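Local coordinates for protein imine reductase (PDB 4D3D) that catalyses the NADPH-dependent, S-selective reduction of the cyclic imine 2-methylpyrroline, as one of the bacterial imine reductases, at residues Y201-A206 and A269-A274; A35-F40 and Y45-W50; V233-P238 and G247-L252. One frame throughout, in Å; residues are numbered along the deposited sequence.

Interaction 1 of 3, residues Y201-A206 and A269-A274; sequences YLHALA and AGIDIA
Both ring nitrogens of His203 are in use. NE2 donates to the backbone carbonyl Asp272 O at 2.9 Å, while ND1 is hydrogen-bonded to Asp192 of the second subunit. The carbonyl oxygen lies in the plane of the imidazole, at its edge, and points almost straight at the donor, with a C=O...N angle of 171°; the N-H...O angle is a less straight 149°. The ring can reach this far because its CG is anti to the backbone N (chi1 -173°), which carries NE2 out from the helix to the loop. With one nitrogen tied to each chain, and the ring of Phe303 of the second subunit meeting it edge-to-face, its rotation is fixed. A histidine suits this place because a small flat ring offers two polar atoms on different sides. The loop itself joins helix 252-268 to helix 274-288: Gly270 ends the first in a Schellman motif with positive phi, and Asp272 caps the second through a weak bond from Ala274 N to Asp272 OD2 at 3.3 Å. Its other oxygen, Asp272 OD1, forms a salt bridge with Arg285 of the second subunit. Between these turns Ile271 drops its branched side chain against helix 182-210. Ile271 CG2 lies obliquely to the imidazole, 3.6 Å from His203 NE2, and Ile271 CD1 reaches Ala206 CB at 3.9 Å, where a methyl group is small enough to let loop and helix come close.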
ATOM      1  N   TYR B 201      -0.893   0.328   7.244  1.00 13.59           N
ATOM      2  CA  TYR B 201      -1.519  -0.748   8.051  1.00 14.54           C
ATOM      3  C   TYR B 201      -1.286  -0.495   9.532  1.00 15.00           C
ATOM      4  O   TYR B 201      -2.236  -0.487  10.348  1.00 14.70           O
ATOM      5  CB  TYR B 201      -1.056  -2.116   7.655  1.00 15.26           C
ATOM      6  CG  TYR B 201      -1.387  -3.147   8.669  1.00 15.43           C
ATOM      7  CD1 TYR B 201      -2.704  -3.560   8.874  1.00 17.09           C
ATOM      8  CD2 TYR B 201      -0.400  -3.586   9.589  1.00 16.48           C
ATOM      9  CE1 TYR B 201      -3.026  -4.446   9.918  1.00 18.68           C
ATOM     10  CE2 TYR B 201      -0.683  -4.472  10.604  1.00 18.63           C
ATOM     11  CZ  TYR B 201      -1.976  -4.906  10.793  1.00 19.61           C
ATOM     12  OH  TYR B 201      -2.309  -5.804  11.827  1.00 19.28           O
ATOM     13  N   LEU B 202      -0.046  -0.198   9.927  1.00 14.34           N
ATOM     14  CA  LEU B 202       0.231   0.135  11.373  1.00 14.95           C
ATOM     15  C   LEU B 202      -0.473   1.361  11.864  1.00 15.23           C
ATOM     16  O   LEU B 202      -0.956   1.453  13.027  1.00 15.11           O
ATOM     17  CB  LEU B 202       1.730   0.260  11.616  1.00 15.03           C
ATOM     18  CG  LEU B 202       2.515  -1.051  11.380  1.00 15.43           C
ATOM     19  CD1 LEU B 202       4.004  -0.779  11.478  1.00 15.26           C
ATOM     20  CD2 LEU B 202       2.211  -2.189  12.298  1.00 15.54           C
ATOM     21  N   HIS B 203      -0.530   2.360  11.012  1.00 13.61           N
ATOM     22  CA  HIS B 203      -1.190   3.588  11.263  1.00 15.28           C
ATOM     23  C   HIS B 203      -2.743   3.360  11.486  1.00 14.14           C
ATOM     24  O   HIS B 203      -3.297   3.847  12.514  1.00 14.83           O
ATOM     25  CB  HIS B 203      -0.958   4.553  10.130  1.00 14.96           C
ATOM     26  CG  HIS B 203      -1.477   5.913  10.413  1.00 15.41           C
ATOM     27  ND1 HIS B 203      -2.767   6.316  10.057  1.00 15.48           N
ATOM     28  CD2 HIS B 203      -0.947   6.954  11.094  1.00 13.24           C
ATOM     29  CE1 HIS B 203      -2.995   7.538  10.522  1.00 14.37           C
ATOM     30  NE2 HIS B 203      -1.884   7.965  11.109  1.00 15.14           N
ATOM     31  N   ALA B 204      -3.330   2.660  10.546  1.00 15.09           N
ATOM     32  CA  ALA B 204      -4.760   2.249  10.621  1.00 14.42           C
ATOM     33  C   ALA B 204      -5.004   1.418  11.909  1.00 16.05           C
ATOM     34  O   ALA B 204      -6.011   1.660  12.652  1.00 16.56           O
ATOM     35  CB  ALA B 204      -5.164   1.474   9.402  1.00 14.65           C
ATOM     36  N   LEU B 205      -4.126   0.469  12.201  1.00 14.99           N
ATOM     37  CA  LEU B 205      -4.227  -0.330  13.432  1.00 15.95           C
ATOM     38  C   LEU B 205      -4.153   0.554  14.679  1.00 15.48           C
ATOM     39  O   LEU B 205      -4.931   0.352  15.666  1.00 17.64           O
ATOM     40  CB  LEU B 205      -3.200  -1.439  13.449  1.00 16.06           C
ATOM     41  CG  LEU B 205      -3.187  -2.306  14.699  1.00 17.87           C
ATOM     42  CD1 LEU B 205      -4.539  -3.019  14.863  1.00 18.49           C
ATOM     43  CD2 LEU B 205      -2.057  -3.281  14.551  1.00 18.56           C
ATOM     44  N   ALA B 206      -3.286   1.582  14.714  1.00 14.08           N
ATOM     45  CA  ALA B 206      -3.246   2.443  15.862  1.00 15.70           C
ATOM     46  C   ALA B 206      -4.582   3.175  16.138  1.00 15.86           C
ATOM     47  O   ALA B 206      -5.008   3.405  17.313  1.00 19.59           O
ATOM     48  CB  ALA B 206      -2.149   3.476  15.713  1.00 17.27           C
ATOM     49  N   ALA B 269      -8.504  10.491  17.198  1.00 19.86           N
ATOM     50  CA  ALA B 269      -7.998   9.315  17.865  1.00 18.51           C
ATOM     51  C   ALA B 269      -6.662   9.542  18.613  1.00 19.70           C
ATOM     52  O   ALA B 269      -6.195   8.634  19.244  1.00 23.23           O
ATOM     53  CB  ALA B 269      -7.900   8.114  16.934  1.00 20.58           C
ATOM     54  N   GLY B 270      -6.156  10.753  18.515  1.00 19.51           N
ATOM     55  CA  GLY B 270      -4.850  11.155  19.035  1.00 20.73           C
ATOM     56  C   GLY B 270      -3.678  10.471  18.400  1.00 23.02           C
ATOM     57  O   GLY B 270      -2.619  10.322  19.011  1.00 24.01           O
ATOM     58  N   ILE B 271      -3.838  10.014  17.179  1.00 19.56           N
ATOM     59  CA  ILE B 271      -2.732   9.257  16.460  1.00 18.81           C
ATOM     60  C   ILE B 271      -1.899  10.261  15.648  1.00 18.65           C
ATOM     61  O   ILE B 271      -2.373  11.294  15.201  1.00 18.43           O
ATOM     62  CB  ILE B 271      -3.405   8.158  15.610  1.00 18.42           C
ATOM     63  CG1 ILE B 271      -4.152   7.131  16.503  1.00 20.22           C
ATOM     64  CG2 ILE B 271      -2.424   7.436  14.644  1.00 19.26           C
ATOM     65  CD1 ILE B 271      -3.348   6.641  17.695  1.00 23.38           C
ATOM     66  N   ASP B 272      -0.610   9.934  15.461  1.00 17.74           N
ATOM     67  CA  ASP B 272       0.299  10.810  14.688  1.00 18.53           C
ATOM     68  C   ASP B 272      -0.245  11.053  13.294  1.00 15.30           C
ATOM     69  O   ASP B 272      -0.615  10.139  12.589  1.00 17.09           O
ATOM     70  CB  ASP B 272       1.685  10.152  14.562  1.00 18.06           C
ATOM     71  CG  ASP B 272       2.759  11.116  13.993  1.00 20.59           C
ATOM     72  OD1 ASP B 272       3.189  12.033  14.712  1.00 22.50           O
ATOM     73  OD2 ASP B 272       3.190  10.869  12.870  1.00 23.71           O
ATOM     74  N   ILE B 273      -0.238  12.314  12.928  1.00 16.05           N
ATOM     75  CA  ILE B 273      -0.838  12.818  11.696  1.00 18.89           C
ATOM     76  C   ILE B 273       0.100  12.795  10.462  1.00 17.14           C
ATOM     77  O   ILE B 273      -0.344  12.985   9.364  1.00 17.49           O
ATOM     78  CB  ILE B 273      -1.283  14.290  11.931  1.00 23.79           C
ATOM     79  CG1 ILE B 273      -2.408  14.598  11.048  1.00 28.39           C
ATOM     80  CG2 ILE B 273      -0.187  15.337  11.786  1.00 24.06           C
ATOM     81  CD1 ILE B 273      -3.617  13.944  11.667  1.00 33.39           C
ATOM     82  N   ALA B 274       1.422  12.619  10.644  1.00 15.69           N
ATOM     83  CA  ALA B 274       2.340  12.891   9.540  1.00 17.31           C
ATOM     84  C   ALA B 274       2.055  12.119   8.283  1.00 15.33           C
ATOM     85  O   ALA B 274       2.114  12.733   7.183  1.00 16.36           O
ATOM     86  CB  ALA B 274       3.782  12.580   9.970  1.00 18.04           C
TER

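Interaction 2 of 3, residues A35-F40 and Y45-W50; sequences AMADVF and YSVTVW
Helix 31-42 and strand 46-50 are the second and third elements of the beta-alpha-beta unit that opens the Rossmann-type domain, which probably binds NADPH as in its family, and here the helix hands over to the strand. The segments run nearly antiparallel, their axes at 155° and 8.7 Å apart at closest approach. Where they converge, Tyr45 N donates to Phe40 O at 3.0 Å. Tyr45 CB also packs against Phe40 CB, 3.9 Å away. The two aromatic rings meet obliquely, their planes at 48°, and Phe40 CD1 sits 4.0 Å above the middle of one face of the tyrosine ring. Thr166 of helix 157-170 packs on both side chains. Further along, Val47 spreads its two methyls over the helix. Val47 CG2 meets Phe40 CB at 3.6 Å, and Val47 CG1 lies 4.1 Å from Ala37 CB. A beta-branched valine suits an extended strand and gives a broad apolar surface, whereas alanine keeps the helix close to the sheet; Val49 CG1 just reaches the same methyl. Apart from the one backbone bond the contact is apolar, so helix and strand are held mainly by the burial of hydrocarbon and aromatic surface, with that single hydrogen bond linking the last turns of the helix to the residue just before the strand.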
ATOM      1  N   ALA B  35      26.298 -18.058   2.554  1.00 25.00           N
ATOM      2  CA  ALA B  35      25.250 -18.978   2.170  1.00 28.99           C
ATOM      3  C   ALA B  35      25.399 -19.390   0.729  1.00 26.47           C
ATOM      4  O   ALA B  35      25.090 -20.520   0.334  1.00 29.18           O
ATOM      5  CB  ALA B  35      23.867 -18.354   2.368  1.00 28.84           C
ATOM      6  N   MET B  36      25.821 -18.449  -0.104  1.00 25.72           N
ATOM      7  CA  MET B  36      26.035 -18.790  -1.507  1.00 22.84           C
ATOM      8  C   MET B  36      27.215 -19.703  -1.736  1.00 24.01           C
ATOM      9  O   MET B  36      27.136 -20.699  -2.492  1.00 25.16           O
ATOM     10  CB  MET B  36      26.239 -17.466  -2.295  1.00 24.28           C
ATOM     11  CG  MET B  36      24.967 -16.628  -2.393  1.00 25.00           C
ATOM     12  SD  MET B  36      25.246 -15.043  -3.193  1.00 27.17           S
ATOM     13  CE  MET B  36      23.537 -14.612  -3.395  1.00 33.41           C
ATOM     14  N   ALA B  37      28.360 -19.397  -1.120  1.00 24.33           N
ATOM     15  CA  ALA B  37      29.494 -20.294  -1.216  1.00 24.59           C
ATOM     16  C   ALA B  37      29.135 -21.721  -0.735  1.00 26.86           C
ATOM     17  O   ALA B  37      29.569 -22.728  -1.277  1.00 27.05           O
ATOM     18  CB  ALA B  37      30.679 -19.716  -0.422  1.00 26.98           C
ATOM     19  N   ASP B  38      28.373 -21.784   0.329  1.00 32.63           N
ATOM     20  CA  ASP B  38      27.962 -23.073   0.921  1.00 32.40           C
ATOM     21  C   ASP B  38      27.147 -23.914  -0.079  1.00 30.30           C
ATOM     22  O   ASP B  38      27.397 -25.131  -0.288  1.00 29.41           O
ATOM     23  CB  ASP B  38      27.163 -22.729   2.185  1.00 35.17           C
ATOM     24  CG  ASP B  38      27.222 -23.778   3.213  1.00 47.72           C
ATOM     25  OD1 ASP B  38      28.311 -23.982   3.802  1.00 53.82           O
ATOM     26  OD2 ASP B  38      26.168 -24.387   3.443  1.00 59.44           O
ATOM     27  N   VAL B  39      26.192 -23.267  -0.738  1.00 29.29           N
ATOM     28  CA  VAL B  39      25.371 -23.953  -1.735  1.00 31.29           C
ATOM     29  C   VAL B  39      26.148 -24.335  -2.945  1.00 32.43           C
ATOM     30  O   VAL B  39      25.979 -25.437  -3.450  1.00 27.62           O
ATOM     31  CB  VAL B  39      24.176 -23.109  -2.165  1.00 33.41           C
ATOM     32  CG1 VAL B  39      23.478 -23.682  -3.402  1.00 36.46           C
ATOM     33  CG2 VAL B  39      23.226 -23.064  -1.009  1.00 35.28           C
ATOM     34  N   PHE B  40      27.049 -23.454  -3.414  1.00 26.32           N
ATOM     35  CA  PHE B  40      27.926 -23.860  -4.486  1.00 28.20           C
ATOM     36  C   PHE B  40      28.740 -25.139  -4.094  1.00 28.09           C
ATOM     37  O   PHE B  40      28.859 -26.034  -4.931  1.00 28.67           O
ATOM     38  CB  PHE B  40      28.899 -22.728  -4.910  1.00 26.78           C
ATOM     39  CG  PHE B  40      28.282 -21.640  -5.748  1.00 27.26           C
ATOM     40  CD1 PHE B  40      27.514 -21.926  -6.878  1.00 27.04           C
ATOM     41  CD2 PHE B  40      28.533 -20.288  -5.428  1.00 26.62           C
ATOM     42  CE1 PHE B  40      26.936 -20.903  -7.641  1.00 27.24           C
ATOM     43  CE2 PHE B  40      28.015 -19.249  -6.223  1.00 26.41           C
ATOM     44  CZ  PHE B  40      27.224 -19.565  -7.334  1.00 27.10           C
ATOM     45  N   TYR B  45      30.730 -27.443  -6.826  1.00 29.65           N
ATOM     46  CA  TYR B  45      31.580 -26.443  -7.445  1.00 27.59           C
ATOM     47  C   TYR B  45      32.895 -26.361  -6.726  1.00 28.15           C
ATOM     48  O   TYR B  45      32.986 -26.580  -5.505  1.00 30.05           O
ATOM     49  CB  TYR B  45      30.904 -25.063  -7.362  1.00 28.39           C
ATOM     50  CG  TYR B  45      29.867 -24.864  -8.435  1.00 27.40           C
ATOM     51  CD1 TYR B  45      28.688 -25.598  -8.420  1.00 28.56           C
ATOM     52  CD2 TYR B  45      30.097 -24.003  -9.526  1.00 27.24           C
ATOM     53  CE1 TYR B  45      27.757 -25.490  -9.441  1.00 29.84           C
ATOM     54  CE2 TYR B  45      29.165 -23.877 -10.552  1.00 27.94           C
ATOM     55  CZ  TYR B  45      27.989 -24.610 -10.511  1.00 29.70           C
ATOM     56  OH  TYR B  45      27.043 -24.514 -11.518  1.00 33.51           O
ATOM     57  N   SER B  46      33.934 -26.056  -7.478  1.00 25.99           N
ATOM     58  CA  SER B  46      35.192 -25.585  -6.911  1.00 29.84           C
ATOM     59  C   SER B  46      34.947 -24.078  -6.590  1.00 26.73           C
ATOM     60  O   SER B  46      34.555 -23.358  -7.488  1.00 28.71           O
ATOM     61  CB  SER B  46      36.281 -25.691  -7.960  1.00 35.86           C
ATOM     62  OG  SER B  46      37.459 -25.023  -7.524  1.00 41.59           O
ATOM     63  N   VAL B  47      35.111 -23.678  -5.328  1.00 25.20           N
ATOM     64  CA  VAL B  47      34.787 -22.320  -4.888  1.00 23.35           C
ATOM     65  C   VAL B  47      36.033 -21.635  -4.327  1.00 24.19           C
ATOM     66  O   VAL B  47      36.571 -22.107  -3.330  1.00 24.61           O
ATOM     67  CB  VAL B  47      33.678 -22.319  -3.853  1.00 24.12           C
ATOM     68  CG1 VAL B  47      33.278 -20.903  -3.425  1.00 25.09           C
ATOM     69  CG2 VAL B  47      32.457 -23.044  -4.376  1.00 25.77           C
ATOM     70  N   THR B  48      36.440 -20.487  -4.889  1.00 21.49           N
ATOM     71  CA  THR B  48      37.575 -19.722  -4.367  1.00 19.67           C
ATOM     72  C   THR B  48      36.985 -18.500  -3.662  1.00 20.21           C
ATOM     73  O   THR B  48      36.029 -17.890  -4.184  1.00 19.07           O
ATOM     74  CB  THR B  48      38.477 -19.283  -5.491  1.00 19.67           C
ATOM     75  OG1 THR B  48      39.080 -20.456  -6.083  1.00 22.01           O
ATOM     76  CG2 THR B  48      39.532 -18.349  -4.988  1.00 19.12           C
ATOM     77  N   VAL B  49      37.472 -18.177  -2.448  1.00 18.75           N
ATOM     78  CA  VAL B  49      36.912 -17.078  -1.616  1.00 18.65           C
ATOM     79  C   VAL B  49      37.981 -16.099  -1.158  1.00 19.98           C
ATOM     80  O   VAL B  49      39.130 -16.514  -0.966  1.00 20.84           O
ATOM     81  CB  VAL B  49      36.116 -17.588  -0.395  1.00 21.98           C
ATOM     82  CG1 VAL B  49      34.968 -18.511  -0.846  1.00 21.07           C
ATOM     83  CG2 VAL B  49      36.992 -18.300   0.643  1.00 23.08           C
ATOM     84  N   TRP B  50      37.616 -14.839  -1.004  1.00 17.44           N
ATOM     85  CA  TRP B  50      38.420 -13.773  -0.412  1.00 18.80           C
ATOM     86  C   TRP B  50      37.516 -12.851   0.408  1.00 20.06           C
ATOM     87  O   TRP B  50      36.387 -12.557   0.022  1.00 19.90           O
ATOM     88  CB  TRP B  50      39.217 -12.916  -1.440  1.00 18.02           C
ATOM     89  CG  TRP B  50      40.106 -11.852  -0.834  1.00 17.90           C
ATOM     90  CD1 TRP B  50      41.395 -11.988  -0.456  1.00 17.78           C
ATOM     91  CD2 TRP B  50      39.747 -10.505  -0.550  1.00 17.89           C
ATOM     92  NE1 TRP B  50      41.858 -10.815   0.057  1.00 17.58           N
ATOM     93  CE2 TRP B  50      40.849  -9.898   0.059  1.00 16.73           C
ATOM     94  CE3 TRP B  50      38.576  -9.757  -0.723  1.00 18.54           C
ATOM     95  CZ2 TRP B  50      40.852  -8.567   0.448  1.00 16.85           C
ATOM     96  CZ3 TRP B  50      38.531  -8.435  -0.320  1.00 18.74           C
ATOM     97  CH2 TRP B  50      39.717  -7.830   0.291  1.00 19.81           C
TER

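Interaction 3 of 3, residues V233-P238 and G247-L252. With P4C (O-acetaldehydyl-hexaethylene glycol), chain E.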
ATOM      1  N   VAL B 233      -5.086  -1.592  -9.541  1.00 14.58           N
ATOM      2  CA  VAL B 233      -3.900  -1.470 -10.400  1.00 14.75           C
ATOM      3  C   VAL B 233      -4.178  -1.999 -11.796  1.00 16.51           C
ATOM      4  O   VAL B 233      -3.902  -1.335 -12.743  1.00 15.35           O
ATOM      5  CB  VAL B 233      -2.686  -2.145  -9.738  1.00 16.11           C
ATOM      6  CG1 VAL B 233      -1.559  -2.217 -10.698  1.00 16.11           C
ATOM      7  CG2 VAL B 233      -2.318  -1.462  -8.461  1.00 17.90           C
ATOM      8  N   GLU B 234      -4.845  -3.151 -11.941  1.00 16.57           N
ATOM      9  CA  GLU B 234      -5.181  -3.685 -13.254  1.00 17.58           C
ATOM     10  C   GLU B 234      -6.086  -2.747 -14.031  1.00 16.27           C
ATOM     11  O   GLU B 234      -5.886  -2.546 -15.226  1.00 15.37           O
ATOM     12  CB  GLU B 234      -5.886  -5.087 -13.131  1.00 18.13           C
ATOM     13  CG  GLU B 234      -4.957  -6.129 -12.568  1.00 22.91           C
ATOM     14  N   PHE B 235      -7.095  -2.182 -13.376  1.00 16.22           N
ATOM     15  CA  PHE B 235      -8.046  -1.211 -14.004  1.00 15.51           C
ATOM     16  C   PHE B 235      -7.340   0.016 -14.551  1.00 14.45           C
ATOM     17  O   PHE B 235      -7.587   0.404 -15.704  1.00 15.40           O
ATOM     18  CB  PHE B 235      -9.110  -0.766 -13.027  1.00 16.93           C
ATOM     19  CG  PHE B 235     -10.130   0.156 -13.633  1.00 17.06           C
ATOM     20  CD1 PHE B 235     -11.212  -0.350 -14.387  1.00 20.09           C
ATOM     21  CD2 PHE B 235     -10.002   1.513 -13.503  1.00 18.52           C
ATOM     22  CE1 PHE B 235     -12.116   0.524 -14.986  1.00 22.21           C
ATOM     23  CE2 PHE B 235     -10.890   2.409 -14.113  1.00 21.15           C
ATOM     24  CZ  PHE B 235     -11.961   1.918 -14.883  1.00 21.81           C
ATOM     25  N   TYR B 236      -6.470   0.594 -13.735  1.00 14.56           N
ATOM     26  CA  TYR B 236      -5.883   1.903 -14.122  1.00 13.57           C
ATOM     27  C   TYR B 236      -4.634   1.775 -14.985  1.00 13.88           C
ATOM     28  O   TYR B 236      -4.350   2.724 -15.720  1.00 15.89           O
ATOM     29  CB  TYR B 236      -5.571   2.719 -12.890  1.00 16.10           C
ATOM     30  CG  TYR B 236      -6.821   3.297 -12.199  1.00 14.80           C
ATOM     31  CD1 TYR B 236      -7.586   4.320 -12.766  1.00 15.44           C
ATOM     32  CD2 TYR B 236      -7.166   2.848 -10.955  1.00 16.78           C
ATOM     33  CE1 TYR B 236      -8.700   4.838 -12.088  1.00 14.18           C
ATOM     34  CE2 TYR B 236      -8.250   3.445 -10.240  1.00 18.56           C
ATOM     35  CZ  TYR B 236      -9.021   4.395 -10.867  1.00 16.92           C
ATOM     36  OH  TYR B 236     -10.086   4.954 -10.142  1.00 18.68           O
ATOM     37  N   THR B 237      -3.983   0.611 -15.008  1.00 14.20           N
ATOM     38  CA  THR B 237      -2.778   0.382 -15.833  1.00 15.33           C
ATOM     39  C   THR B 237      -2.838   0.873 -17.287  1.00 15.30           C
ATOM     40  O   THR B 237      -2.030   1.709 -17.717  1.00 16.10           O
ATOM     41  CB  THR B 237      -2.302  -1.085 -15.678  1.00 14.23           C
ATOM     42  OG1 THR B 237      -1.678  -1.242 -14.392  1.00 15.94           O
ATOM     43  CG2 THR B 237      -1.360  -1.507 -16.739  1.00 15.08           C
ATOM     44  N   PRO B 238      -3.838   0.415 -18.075  1.00 16.06           N
ATOM     45  CA  PRO B 238      -3.902   0.842 -19.487  1.00 18.01           C
ATOM     46  C   PRO B 238      -4.195   2.321 -19.651  1.00 16.85           C
ATOM     47  O   PRO B 238      -3.668   2.926 -20.598  1.00 17.74           O
ATOM     48  CB  PRO B 238      -5.015  -0.075 -20.072  1.00 18.16           C
ATOM     49  CG  PRO B 238      -5.820  -0.531 -18.882  1.00 20.37           C
ATOM     50  CD  PRO B 238      -4.867  -0.574 -17.734  1.00 17.69           C
ATOM     51  N   GLY B 247     -12.318  11.501 -15.383  1.00 22.17           N
ATOM     52  CA  GLY B 247     -13.061  11.276 -14.174  1.00 22.96           C
ATOM     53  C   GLY B 247     -14.316  10.446 -14.298  1.00 22.35           C
ATOM     54  O   GLY B 247     -15.266  10.728 -13.603  1.00 22.88           O
ATOM     55  N   ASP B 248     -14.293   9.394 -15.106  1.00 23.87           N
ATOM     56  CA  ASP B 248     -15.534   8.623 -15.343  1.00 24.69           C
ATOM     57  C   ASP B 248     -15.939   7.669 -14.224  1.00 29.59           C
ATOM     58  O   ASP B 248     -17.124   7.420 -14.062  1.00 29.46           O
ATOM     59  CB  ASP B 248     -15.484   7.933 -16.689  1.00 27.53           C
ATOM     60  CG  ASP B 248     -14.275   7.006 -16.849  1.00 33.39           C
ATOM     61  OD1 ASP B 248     -13.209   7.259 -16.265  1.00 27.95           O
ATOM     62  OD2 ASP B 248     -14.386   6.043 -17.604  1.00 35.88           O
ATOM     63  N   VAL B 249     -14.996   7.120 -13.441  1.00 20.72           N
ATOM     64  CA  VAL B 249     -15.274   6.265 -12.308  1.00 23.39           C
ATOM     65  C   VAL B 249     -14.871   6.871 -11.011  1.00 19.59           C
ATOM     66  O   VAL B 249     -15.211   6.360  -9.954  1.00 20.68           O
ATOM     67  CB  VAL B 249     -14.663   4.841 -12.493  1.00 24.89           C
ATOM     68  CG1 VAL B 249     -15.106   4.241 -13.818  1.00 29.69           C
ATOM     69  CG2 VAL B 249     -13.118   4.886 -12.470  1.00 24.57           C
ATOM     70  N   ASP B 250     -14.098   7.974 -11.036  1.00 20.15           N
ATOM     71  CA  ASP B 250     -13.695   8.598  -9.811  1.00 18.18           C
ATOM     72  C   ASP B 250     -13.186  10.041 -10.111  1.00 16.38           C
ATOM     73  O   ASP B 250     -12.682  10.299 -11.166  1.00 17.83           O
ATOM     74  CB  ASP B 250     -12.574   7.823  -9.043  1.00 17.96           C
ATOM     75  CG  ASP B 250     -11.156   8.078  -9.647  1.00 16.88           C
ATOM     76  OD1 ASP B 250     -10.776   7.529 -10.685  1.00 17.46           O
ATOM     77  OD2 ASP B 250     -10.449   8.957  -9.083  1.00 17.24           O
ATOM     78  N   ARG B 251     -13.435  10.938  -9.158  1.00 17.17           N
ATOM     79  CA  ARG B 251     -13.005  12.346  -9.331  1.00 15.82           C
ATOM     80  C   ARG B 251     -12.073  12.754  -8.157  1.00 14.03           C
ATOM     81  O   ARG B 251     -12.298  12.486  -6.967  1.00 14.06           O
ATOM     82  CB  ARG B 251     -14.239  13.280  -9.392  1.00 19.99           C
ATOM     83  CG  ARG B 251     -14.931  13.031 -10.776  1.00 25.00           C
ATOM     84  CD  ARG B 251     -15.915  14.038 -11.232  1.00 35.20           C
ATOM     85  NE  ARG B 251     -16.640  13.560 -12.438  1.00 42.46           N
ATOM     86  CZ  ARG B 251     -16.347  13.755 -13.733  1.00 45.54           C
ATOM     87  NH1 ARG B 251     -15.240  14.353 -14.170  1.00 41.07           N
ATOM     88  NH2 ARG B 251     -17.184  13.246 -14.637  1.00 48.02           N
ATOM     89  N   LEU B 252     -10.996  13.464  -8.526  1.00 14.74           N
ATOM     90  CA  LEU B 252     -10.023  13.879  -7.485  1.00 13.47           C
ATOM     91  C   LEU B 252     -10.649  14.626  -6.324  1.00 13.06           C
ATOM     92  O   LEU B 252     -10.282  14.472  -5.182  1.00 13.29           O
ATOM     93  CB  LEU B 252      -8.914  14.745  -8.109  1.00 13.18           C
ATOM     94  CG  LEU B 252      -7.754  15.103  -7.198  1.00 14.02           C
ATOM     95  CD1 LEU B 252      -7.004  13.850  -6.737  1.00 14.64           C
ATOM     96  CD2 LEU B 252      -6.790  16.069  -7.857  1.00 14.90           C
TER
HETATM   97  O1  P4C E1308     -12.228  -2.798  -8.183  1.00 42.88           O
HETATM   98  C2  P4C E1308     -11.908  -2.370  -9.551  1.00 43.86           C
HETATM   99  C3  P4C E1308     -12.652  -1.126 -10.068  1.00 42.78           C
HETATM  100  O4  P4C E1308     -11.756  -0.051 -10.272  1.00 46.76           O
HETATM  101  C5  P4C E1308     -12.259   1.290 -10.499  1.00 45.59           C
HETATM  102  C6  P4C E1308     -12.934   1.847  -9.246  1.00 44.51           C
HETATM  103  O7  P4C E1308     -12.540   3.189  -8.876  1.00 51.16           O
HETATM  104  C8  P4C E1308     -13.046   3.631  -7.564  1.00 50.70           C
HETATM  105  C9  P4C E1308     -11.958   4.432  -6.771  1.00 48.17           C
HETATM  106  O10 P4C E1308     -12.209   4.805  -5.335  1.00 47.38           O
HETATM  107  C11 P4C E1308     -13.038   4.160  -4.309  1.00 48.05           C
HETATM  108  C12 P4C E1308     -12.298   3.468  -3.108  1.00 49.24           C
HETATM  109  O13 P4C E1308     -12.888   2.133  -2.709  1.00 51.38           O
HETATM  110  C14 P4C E1308     -12.284   1.233  -1.693  1.00 48.53           C
HETATM  111  C15 P4C E1308     -12.743  -0.269  -1.790  1.00 47.78           C
HETATM  112  O16 P4C E1308     -11.640  -1.286  -1.581  1.00 56.22           O
HETATM  113  C17 P4C E1308     -11.776  -2.787  -1.534  1.00 37.35           C
HETATM  114  C18 P4C E1308     -12.837  -3.342  -0.473  1.00 42.09           C
HETATM  115  O19 P4C E1308     -12.274  -4.146   0.648  1.00 39.45           O
HETATM  116  C20 P4C E1308     -13.419  -4.328   1.588  1.00 52.32           C
HETATM  117  C21 P4C E1308     -13.134  -5.525   2.487  1.00 56.40           C
HETATM  118  O22 P4C E1308     -14.054  -5.628   3.612  1.00 47.40           O
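Tyr236 reaches from helix 215-242 to the loop 247-252 with its hydroxyl leading. Its CB leaves the helix with CG anti to the carbonyl carbon (chi1 -73°), a torsion that sends the ring across beside its neighbour: Phe235 CD2 lies 3.7 Å above the centre of one face of the tyrosine ring. Around the rim, Tyr236 CE1 meets the edge of the Phe235 ring, in its plane, and comes within 3.7 Å of Asp250 OD1. Tyr236 CZ approaches Val249 CG2 more loosely. At the tip, Tyr236 OH donates to Asp250 OD1 at 2.7 Å. The oxygen is near the plane of the ring, yet the hydroxyl meets it from well above the carboxylate plane; the planes of ring and carboxylate stand 88° apart. Asp250 OD1 also bonds with Ser295, and Asp250 OD2 with Phe296 N, so the carboxylate that positions the phenol is itself held by the loop that follows helix 274-288. An aspartate suits this site: it can accept from all these partners at once. Phe235 takes the apolar share. Its CE2 touches Val249 CG2 at 3.7 Å, and one ring face receives the bound polyether, with C5 of the glycol 3.8 Å above the plane toward the rim. The ligand oxygen O7 lies 3.3 Å from Tyr236 OH. In the pocket of the helical C-terminal domain where the glycol is bound, an aromatic face thus packs on its ethylene carbons while a hydroxyl lies near an ether oxygen.

Overall arrangement
Interaction 2 belongs to the Rossmann-type domain, whereas interactions 1 and 3 lie in the helical C-terminal domain, on the other side of the chain's centre; the centres of interactions 1 and 2 are 46 Å apart. Interaction 3 is nested in sequence within the loop closed by interaction 1; helix 182-210 carries a segment of interaction 1 and the next helix, 215-242, one of interaction 3. Both touch the second subunit. Interactions 1 and 2 are buried, but differently: apolar packing joins helix to strand in 35-40/45-50, while 201-206/269-274 combines apolar packing with polar groups that also bond to the second subunit. Interaction 3 is only partly buried, mixing aromatic faces with a hydroxyl-carboxylate bond beside a bound ligand.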